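Local coordinates for TIR domain-containing adapter molecule 1 (Homo sapiens, PDB 4BSX), which acts as a Toll-like receptor signalling adaptor that induces interferon-beta, its N-terminal helical domain being structurally similar to IFIT proteins, at residues A[15-20]-A[101-106]; A[45-50]-A[57-62]; A[62-67]-A[71-76]. The protein carries 2 engineered substitutions. All blocks are in the same frame, centred on the assembly; numbering follows the deposited sequence.

In the fold
All three contacts join helices of one all-helical N-terminal domain. Interaction 1 brings together helix 11-19 and helix 96-108, far apart in sequence; interactions 2 and 3 fall between them along the chain. Interaction 2 joins helix 43-53 to helix 57-65 and interaction 3 continues from helix 57-65 to helix 71-79, sharing I62, with centres about 8 Å apart. The centres of interactions 1 and 3 are about 17 Å apart, on opposite sides of the chain's centre. Helix 43-53 bridges them, packing L46 and M49 against interaction 1 and L45 and A48 against interaction 3. The long-range contact thus closes the first and later helices together, while the short-range ones build successive hairpins between them.

Interaction 1. Residues A[15-20]-A[101-106]; sequences FDILGA and RLYHLL
I17 and L18 of helix 11-19 meet Y103 and L106 of helix 96-108, a helix-to-helix contact inside the all-helical domain that resembles IFIT proteins. The local axes run nearly parallel, 21° apart, yet approach no closer than 11.5 Å; side-chain tips therefore do the touching, and 170 Å² is buried in total. Along the first segment, F15 comes first and faces the other way: its ring stacks with W80 and packs on selenomethionine M49, so this side of the helix faces another part of the core.

I17 is the first residue to reach across. Its CG1 branch lies anti to the carbonyl carbon (chi1 -72°) and extends to carry CD1 to the hydroxyl end of Y103, where CD1 sits 3.7 Å from Y103 CE2. The methyl comes to the ring at an oblique angle, neither squarely over it nor in its plane. The same CD1 also lies 4.1 Å from L106 CD1, so one methyl touches both an aromatic and an aliphatic side chain; the CG2 branch of I17 is only slightly farther from L106 CD1. The side chain of Y103 also touches S13 and A14 of helix 11-19. Its hydroxyl makes a weak hydrogen bond with S10 N, so the polar tip is not left to the apolar contact alone.

L18 follows, one residue on, and uses the other branch of L106. C112, in a loop, packs on both I17 and L106 and adds to the apolar cluster. The two leucine side chains cross at about a right angle, with L18 CD2 set 3.7 Å from L106 CD2.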
loop_
_atom_site.group_PDB
_atom_site.type_symbol
_atom_site.label_atom_id
_atom_site.label_comp_id
_atom_site.label_asym_id
_atom_site.label_seq_id
_atom_site.Cartn_x
_atom_site.Cartn_y
_atom_site.Cartn_z
ATOM N N PHE A 15 -1.298 4.037 7.407
ATOM C CA PHE A 15 -2.531 4.805 7.686
ATOM C C PHE A 15 -2.243 6.003 8.678
ATOM O O PHE A 15 -2.810 7.130 8.578
ATOM C CB PHE A 15 -3.602 3.875 8.251
ATOM C CG PHE A 15 -4.489 3.184 7.214
ATOM C CD1 PHE A 15 -5.461 3.888 6.516
ATOM C CD2 PHE A 15 -4.408 1.814 7.023
ATOM C CE1 PHE A 15 -6.310 3.231 5.614
ATOM C CE2 PHE A 15 -5.250 1.152 6.110
ATOM C CZ PHE A 15 -6.203 1.861 5.417
ATOM N N ASP A 16 -1.350 5.775 9.637
ATOM C CA ASP A 16 -1.012 6.821 10.605
ATOM C C ASP A 16 -0.267 7.973 9.950
ATOM O O ASP A 16 -0.446 9.138 10.291
ATOM C CB ASP A 16 -0.196 6.260 11.770
ATOM C CG ASP A 16 -1.047 5.391 12.723
ATOM O OD1 ASP A 16 -2.248 5.679 12.871
ATOM O OD2 ASP A 16 -0.521 4.419 13.297
ATOM N N ILE A 17 0.594 7.626 9.015
ATOM C CA ILE A 17 1.343 8.610 8.250
ATOM C C ILE A 17 0.415 9.525 7.457
ATOM O O ILE A 17 0.614 10.736 7.442
ATOM C CB ILE A 17 2.310 7.928 7.338
ATOM C CG1 ILE A 17 3.450 7.347 8.180
ATOM C CG2 ILE A 17 2.894 8.927 6.342
ATOM C CD1 ILE A 17 4.295 6.341 7.452
ATOM N N LEU A 18 -0.578 8.923 6.804
ATOM C CA LEU A 18 -1.669 9.641 6.163
ATOM C C LEU A 18 -2.415 10.525 7.168
ATOM O O LEU A 18 -2.625 11.731 6.931
ATOM C CB LEU A 18 -2.611 8.629 5.489
ATOM C CG LEU A 18 -2.024 7.906 4.245
ATOM C CD1 LEU A 18 -3.059 7.057 3.532
ATOM C CD2 LEU A 18 -1.423 8.865 3.227
ATOM N N GLY A 19 -2.806 9.949 8.301
ATOM C CA GLY A 19 -3.467 10.724 9.333
ATOM C C GLY A 19 -2.653 11.956 9.688
ATOM O O GLY A 19 -3.205 13.070 9.795
ATOM N N ALA A 20 -1.340 11.782 9.842
ATOM C CA ALA A 20 -0.486 12.893 10.287
ATOM C C ALA A 20 -0.172 13.948 9.213
ATOM O O ALA A 20 0.515 14.938 9.518
ATOM C CB ALA A 20 0.829 12.365 10.847
ATOM N N ARG A 101 5.518 -0.901 -1.595
ATOM C CA ARG A 101 5.051 -0.059 -2.663
ATOM C C ARG A 101 4.372 1.238 -2.085
ATOM O O ARG A 101 4.662 2.383 -2.487
ATOM C CB ARG A 101 4.110 -0.890 -3.519
ATOM C CG ARG A 101 4.856 -1.749 -4.541
ATOM C CD ARG A 101 3.949 -2.598 -5.455
ATOM N NE ARG A 101 4.781 -3.307 -6.439
ATOM C CZ ARG A 101 4.319 -4.115 -7.389
ATOM N NH1 ARG A 101 3.014 -4.326 -7.502
ATOM N NH2 ARG A 101 5.167 -4.720 -8.232
ATOM N N LEU A 102 3.491 1.035 -1.118
ATOM C CA LEU A 102 2.909 2.106 -0.365
ATOM C C LEU A 102 3.977 3.012 0.257
ATOM O O LEU A 102 3.906 4.225 0.142
ATOM C CB LEU A 102 1.979 1.546 0.695
ATOM C CG LEU A 102 0.729 0.834 0.161
ATOM C CD1 LEU A 102 -0.098 0.394 1.355
ATOM C CD2 LEU A 102 -0.099 1.704 -0.807
ATOM N N TYR A 103 4.987 2.438 0.888
ATOM C CA TYR A 103 5.977 3.275 1.528
ATOM C C TYR A 103 6.821 3.994 0.521
ATOM O O TYR A 103 7.362 5.084 0.815
ATOM C CB TYR A 103 6.830 2.501 2.502
ATOM C CG TYR A 103 6.267 2.563 3.914
ATOM C CD1 TYR A 103 5.161 1.815 4.255
ATOM C CD2 TYR A 103 6.811 3.392 4.872
ATOM C CE1 TYR A 103 4.630 1.856 5.494
ATOM C CE2 TYR A 103 6.272 3.440 6.148
ATOM C CZ TYR A 103 5.179 2.665 6.449
ATOM O OH TYR A 103 4.609 2.674 7.702
ATOM N N HIS A 104 6.940 3.415 -0.674
ATOM C CA HIS A 104 7.673 4.106 -1.686
ATOM C C HIS A 104 6.957 5.424 -2.049
ATOM O O HIS A 104 7.587 6.467 -2.112
ATOM C CB HIS A 104 7.844 3.246 -2.917
ATOM C CG HIS A 104 8.316 4.017 -4.088
ATOM N ND1 HIS A 104 9.556 4.621 -4.119
ATOM C CD2 HIS A 104 7.705 4.333 -5.254
ATOM C CE1 HIS A 104 9.702 5.247 -5.274
ATOM N NE2 HIS A 104 8.592 5.093 -5.979
ATOM N N LEU A 105 5.649 5.354 -2.297
ATOM C CA LEU A 105 4.850 6.538 -2.608
ATOM C C LEU A 105 4.887 7.519 -1.438
ATOM O O LEU A 105 5.083 8.734 -1.649
ATOM C CB LEU A 105 3.395 6.176 -2.993
ATOM C CG LEU A 105 3.333 5.118 -4.123
ATOM C CD1 LEU A 105 1.902 4.560 -4.408
ATOM C CD2 LEU A 105 3.948 5.657 -5.367
ATOM N N LEU A 106 4.734 7.018 -0.214
ATOM C CA LEU A 106 4.754 7.915 0.933
ATOM C C LEU A 106 6.087 8.699 1.037
ATOM O O LEU A 106 6.087 9.916 1.295
ATOM C CB LEU A 106 4.467 7.159 2.213
ATOM C CG LEU A 106 3.062 6.577 2.357
ATOM C CD1 LEU A 106 3.002 5.748 3.630
ATOM C CD2 LEU A 106 2.015 7.666 2.376
#

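Interaction 2. Residues A[45-50]-A[57-62]; sequences LLHAMV and ETEARI
A48 and A60 bring helix 43-53 and helix 57-65 together in a helical hairpin: their CA atoms are the closest CA pair of the two segments, 4.9 Å apart. Such an approach suits two alanines, and the meeting is between a methyl and the backbone, A60 CB lying 3.7 Å from A48 O. L51 and L52 of helix 43-53 also pack on A60.

Beside this pair, H47 follows the flank of the interface. Its CB starts off alongside helix 57-65, and with CG anti to the backbone N (chi1 170°) the ring is carried out to the second helix. On the ring, H47 CD2 lies 3.9 Å from S63 OG. That hydroxyl is itself hydrogen-bonded to E59 O. The tip, H47 NE2, then looks obliquely to the carboxylate of E59, with E59 OE2 4.3 Å away. L33 of helix 23-33 touches H47 too.

No hydrogen bond crosses between the two segments, and only 110 Å² is buried, so the contact rests on van der Waals packing; any attraction between H47 and E59 would be through space, and would depend on a histidine charge that is not established.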
loop_
_atom_site.group_PDB
_atom_site.type_symbol
_atom_site.label_atom_id
_atom_site.label_comp_id
_atom_site.label_asym_id
_atom_site.label_seq_id
_atom_site.Cartn_x
_atom_site.Cartn_y
_atom_site.Cartn_z
ATOM N N LEU A 45 -4.393 1.562 -4.534
ATOM C CA LEU A 45 -4.699 1.130 -3.178
ATOM C C LEU A 45 -4.483 2.341 -2.255
ATOM O O LEU A 45 -5.338 2.649 -1.423
ATOM C CB LEU A 45 -3.804 -0.072 -2.768
ATOM C CG LEU A 45 -3.878 -0.578 -1.313
ATOM C CD1 LEU A 45 -5.279 -1.068 -1.025
ATOM C CD2 LEU A 45 -2.843 -1.696 -0.974
ATOM N N LEU A 46 -3.371 3.060 -2.441
ATOM C CA LEU A 46 -3.121 4.273 -1.663
ATOM C C LEU A 46 -4.203 5.350 -1.870
ATOM O O LEU A 46 -4.527 6.112 -0.948
ATOM C CB LEU A 46 -1.752 4.856 -1.971
ATOM C CG LEU A 46 -1.282 5.968 -1.003
ATOM C CD1 LEU A 46 -1.205 5.503 0.439
ATOM C CD2 LEU A 46 0.074 6.510 -1.412
ATOM N N HIS A 47 -4.769 5.415 -3.055
ATOM C CA HIS A 47 -5.869 6.359 -3.306
ATOM C C HIS A 47 -7.041 6.006 -2.384
ATOM O O HIS A 47 -7.674 6.872 -1.756
ATOM C CB HIS A 47 -6.259 6.282 -4.793
ATOM C CG HIS A 47 -7.511 7.013 -5.143
ATOM N ND1 HIS A 47 -7.593 8.391 -5.158
ATOM C CD2 HIS A 47 -8.730 6.553 -5.512
ATOM C CE1 HIS A 47 -8.828 8.747 -5.466
ATOM N NE2 HIS A 47 -9.533 7.653 -5.698
ATOM N N ALA A 48 -7.304 4.712 -2.275
ATOM C CA ALA A 48 -8.450 4.225 -1.480
ATOM C C ALA A 48 -8.242 4.465 0.017
ATOM O O ALA A 48 -9.179 4.834 0.745
ATOM C CB ALA A 48 -8.703 2.714 -1.758
HETATM N N MSE A 49 -7.016 4.217 0.484
HETATM C CA MSE A 49 -6.640 4.427 1.904
HETATM C C MSE A 49 -6.731 5.910 2.244
HETATM O O MSE A 49 -7.180 6.297 3.346
HETATM C CB MSE A 49 -5.235 3.900 2.165
HETATM C CG MSE A 49 -5.139 2.355 2.104
HETATM SE SE MSE A 49 -3.269 1.698 1.981
HETATM C CE MSE A 49 -2.422 2.436 3.539
ATOM N N VAL A 50 -6.317 6.747 1.292
ATOM C CA VAL A 50 -6.449 8.224 1.428
ATOM C C VAL A 50 -7.893 8.612 1.633
ATOM O O VAL A 50 -8.203 9.342 2.529
ATOM C CB VAL A 50 -5.860 8.960 0.211
ATOM C CG1 VAL A 50 -6.392 10.419 0.137
ATOM C CG2 VAL A 50 -4.361 8.938 0.326
ATOM N N GLU A 57 -15.734 6.951 2.947
ATOM C CA GLU A 57 -15.854 5.503 2.889
ATOM C C GLU A 57 -16.647 4.992 1.691
ATOM O O GLU A 57 -16.271 3.976 1.075
ATOM C CB GLU A 57 -16.529 4.993 4.166
ATOM C CG GLU A 57 -15.731 5.240 5.444
ATOM C CD GLU A 57 -15.962 4.156 6.489
ATOM O OE1 GLU A 57 -16.614 3.134 6.155
ATOM O OE2 GLU A 57 -15.485 4.329 7.639
ATOM N N THR A 58 -17.753 5.664 1.373
ATOM C CA THR A 58 -18.558 5.292 0.207
ATOM C C THR A 58 -17.694 5.227 -1.037
ATOM O O THR A 58 -17.749 4.236 -1.779
ATOM C CB THR A 58 -19.698 6.281 -0.016
ATOM O OG1 THR A 58 -20.647 6.099 1.017
ATOM C CG2 THR A 58 -20.405 6.050 -1.358
ATOM N N GLU A 59 -16.871 6.252 -1.255
ATOM C CA GLU A 59 -16.057 6.296 -2.466
ATOM C C GLU A 59 -14.909 5.290 -2.299
ATOM O O GLU A 59 -14.580 4.553 -3.218
ATOM C CB GLU A 59 -15.582 7.728 -2.749
ATOM C CG GLU A 59 -14.665 7.921 -3.992
ATOM C CD GLU A 59 -14.266 9.416 -4.248
ATOM O OE1 GLU A 59 -14.914 10.317 -3.678
ATOM O OE2 GLU A 59 -13.303 9.695 -4.999
ATOM N N ALA A 60 -14.333 5.224 -1.101
ATOM C CA ALA A 60 -13.261 4.270 -0.832
ATOM C C ALA A 60 -13.697 2.865 -1.185
ATOM O O ALA A 60 -12.945 2.128 -1.813
ATOM C CB ALA A 60 -12.840 4.328 0.624
ATOM N N ARG A 61 -14.908 2.502 -0.786
ATOM C CA ARG A 61 -15.460 1.154 -1.024
ATOM C C ARG A 61 -15.705 0.909 -2.509
ATOM O O ARG A 61 -15.539 -0.187 -2.980
ATOM C CB ARG A 61 -16.774 0.932 -0.256
ATOM C CG ARG A 61 -16.611 0.807 1.255
ATOM C CD ARG A 61 -17.950 0.518 1.987
ATOM N NE ARG A 61 -18.108 1.408 3.132
ATOM C CZ ARG A 61 -18.431 1.046 4.367
ATOM N NH1 ARG A 61 -18.676 -0.220 4.673
ATOM N NH2 ARG A 61 -18.525 1.971 5.311
ATOM N N ILE A 62 -16.070 1.940 -3.259
ATOM C CA ILE A 62 -16.211 1.778 -4.708
ATOM C C ILE A 62 -14.850 1.524 -5.364
ATOM O O ILE A 62 -14.716 0.680 -6.214
ATOM C CB ILE A 62 -16.929 2.986 -5.326
ATOM C CG1 ILE A 62 -18.421 2.891 -4.998
ATOM C CG2 ILE A 62 -16.704 3.045 -6.837
ATOM C CD1 ILE A 62 -19.129 4.188 -5.100
#

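Interaction 3. Residues A[62-67]-A[71-76]; sequences ISLEAL and AVARLV
L67 and A73 meet where the chain turns from helix 57-65 into helix 71-79. L67 CB lies 3.6 Å from A73 CB, and that same alanine methyl is 3.5 Å from L67 O, so it is set against both backbone and side chain. Deeper into both helices, L64, three residues before L67, crosses V76, three residues after A73, at about a right angle: L64 CD2 is 3.9 Å from V76 CG1. V76 presents CG1 because that branch stands anti to its backbone N (chi1 169°). L64 CD2 has A73 O on one side (3.7 Å) and A48 CB of helix 43-53 nearly opposite. Together the contacts between the segments bury 206 Å².

A water bridges the two backbones at the edge of this apolar layer, donating to L64 O at 2.7 Å and, weakly, to A73 O at 3.1 Å; no direct hydrogen bond joins the segments.

Around this, several polar contacts tie the connection to helix 71-79. D70 OD2 accepts a hydrogen bond from A73 N. R74 folds back so that its guanidinium lies over A71 CA, 3.4 Å from the plane; it reaches K68 O through NH1 and forms a salt bridge with E90.

Two helices joined by a short connection and packed through small and aliphatic residues form a helical hairpin, the kind of unit from which TPR-like and IFIT-like helical domains are assembled.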
loop_
_atom_site.group_PDB
_atom_site.type_symbol
_atom_site.label_atom_id
_atom_site.label_comp_id
_atom_site.label_asym_id
_atom_site.label_seq_id
_atom_site.Cartn_x
_atom_site.Cartn_y
_atom_site.Cartn_z
ATOM N N ILE A 62 -16.070 1.940 -3.259
ATOM C CA ILE A 62 -16.211 1.778 -4.708
ATOM C C ILE A 62 -14.850 1.524 -5.364
ATOM O O ILE A 62 -14.716 0.680 -6.214
ATOM C CB ILE A 62 -16.929 2.986 -5.326
ATOM C CG1 ILE A 62 -18.421 2.891 -4.998
ATOM C CG2 ILE A 62 -16.704 3.045 -6.837
ATOM C CD1 ILE A 62 -19.129 4.188 -5.100
ATOM N N SER A 63 -13.839 2.241 -4.909
ATOM C CA SER A 63 -12.488 2.037 -5.376
ATOM C C SER A 63 -11.940 0.656 -4.990
ATOM O O SER A 63 -11.164 0.042 -5.744
ATOM C CB SER A 63 -11.575 3.110 -4.787
ATOM O OG SER A 63 -12.017 4.415 -5.158
ATOM N N LEU A 64 -12.289 0.161 -3.809
ATOM C CA LEU A 64 -11.703 -1.111 -3.400
ATOM C C LEU A 64 -12.409 -2.217 -4.138
ATOM O O LEU A 64 -11.816 -3.234 -4.452
ATOM C CB LEU A 64 -11.794 -1.312 -1.889
ATOM C CG LEU A 64 -10.837 -0.372 -1.137
ATOM C CD1 LEU A 64 -11.318 -0.188 0.276
ATOM C CD2 LEU A 64 -9.409 -0.893 -1.177
ATOM N N GLU A 65 -13.692 -2.022 -4.423
ATOM C CA GLU A 65 -14.417 -3.019 -5.201
ATOM C C GLU A 65 -13.789 -3.189 -6.601
ATOM O O GLU A 65 -13.750 -4.290 -7.132
ATOM C CB GLU A 65 -15.906 -2.678 -5.311
ATOM C CG GLU A 65 -16.595 -3.181 -6.608
ATOM C CD GLU A 65 -16.939 -4.666 -6.597
ATOM O OE1 GLU A 65 -16.958 -5.260 -5.497
ATOM O OE2 GLU A 65 -17.205 -5.228 -7.693
ATOM N N ALA A 66 -13.285 -2.115 -7.190
ATOM C CA ALA A 66 -12.625 -2.239 -8.473
ATOM C C ALA A 66 -11.295 -2.956 -8.313
ATOM O O ALA A 66 -10.688 -3.397 -9.293
ATOM C CB ALA A 66 -12.416 -0.862 -9.096
ATOM N N LEU A 67 -10.819 -3.071 -7.075
ATOM C CA LEU A 67 -9.510 -3.685 -6.845
ATOM C C LEU A 67 -9.599 -5.108 -6.305
ATOM O O LEU A 67 -8.594 -5.676 -5.916
ATOM C CB LEU A 67 -8.653 -2.803 -5.906
ATOM C CG LEU A 67 -8.215 -1.423 -6.427
ATOM C CD1 LEU A 67 -7.495 -0.628 -5.363
ATOM C CD2 LEU A 67 -7.330 -1.548 -7.652
ATOM N N ALA A 71 -5.513 -9.379 -3.357
ATOM C CA ALA A 71 -5.782 -9.932 -2.038
ATOM C C ALA A 71 -5.587 -8.892 -0.955
ATOM O O ALA A 71 -6.344 -8.862 0.027
ATOM C CB ALA A 71 -4.878 -11.170 -1.763
ATOM N N VAL A 72 -4.583 -8.031 -1.129
ATOM C CA VAL A 72 -4.331 -6.992 -0.139
ATOM C C VAL A 72 -5.468 -5.944 -0.201
ATOM O O VAL A 72 -5.926 -5.456 0.841
ATOM C CB VAL A 72 -2.932 -6.345 -0.312
ATOM C CG1 VAL A 72 -2.720 -5.225 0.705
ATOM C CG2 VAL A 72 -1.838 -7.376 -0.176
ATOM N N ALA A 73 -5.931 -5.612 -1.404
ATOM C CA ALA A 73 -7.056 -4.673 -1.528
ATOM C C ALA A 73 -8.317 -5.246 -0.845
ATOM O O ALA A 73 -9.130 -4.496 -0.294
ATOM C CB ALA A 73 -7.344 -4.350 -2.985
ATOM N N ARG A 74 -8.457 -6.570 -0.897
ATOM C CA ARG A 74 -9.582 -7.257 -0.287
ATOM C C ARG A 74 -9.511 -7.181 1.236
ATOM O O ARG A 74 -10.516 -6.896 1.900
ATOM C CB ARG A 74 -9.608 -8.713 -0.749
ATOM C CG ARG A 74 -10.126 -8.891 -2.145
ATOM C CD ARG A 74 -10.582 -10.325 -2.381
ATOM N NE ARG A 74 -9.536 -11.326 -2.181
ATOM C CZ ARG A 74 -8.658 -11.738 -3.109
ATOM N NH1 ARG A 74 -8.635 -11.207 -4.320
ATOM N NH2 ARG A 74 -7.761 -12.674 -2.808
ATOM N N LEU A 75 -8.318 -7.452 1.777
ATOM C CA LEU A 75 -8.052 -7.309 3.199
ATOM C C LEU A 75 -8.343 -5.876 3.695
ATOM O O LEU A 75 -8.898 -5.681 4.772
ATOM C CB LEU A 75 -6.598 -7.660 3.490
ATOM C CG LEU A 75 -6.246 -7.747 4.997
ATOM C CD1 LEU A 75 -6.604 -9.153 5.559
ATOM C CD2 LEU A 75 -4.774 -7.433 5.289
ATOM N N VAL A 76 -7.925 -4.879 2.919
ATOM C CA VAL A 76 -8.226 -3.468 3.224
ATOM C C VAL A 76 -9.732 -3.168 3.178
ATOM O O VAL A 76 -10.267 -2.503 4.053
ATOM C CB VAL A 76 -7.431 -2.501 2.324
ATOM C CG1 VAL A 76 -7.962 -1.078 2.479
ATOM C CG2 VAL A 76 -5.948 -2.562 2.684
HETATM O O HOH W 1 -11.501 -4.902 -2.315
#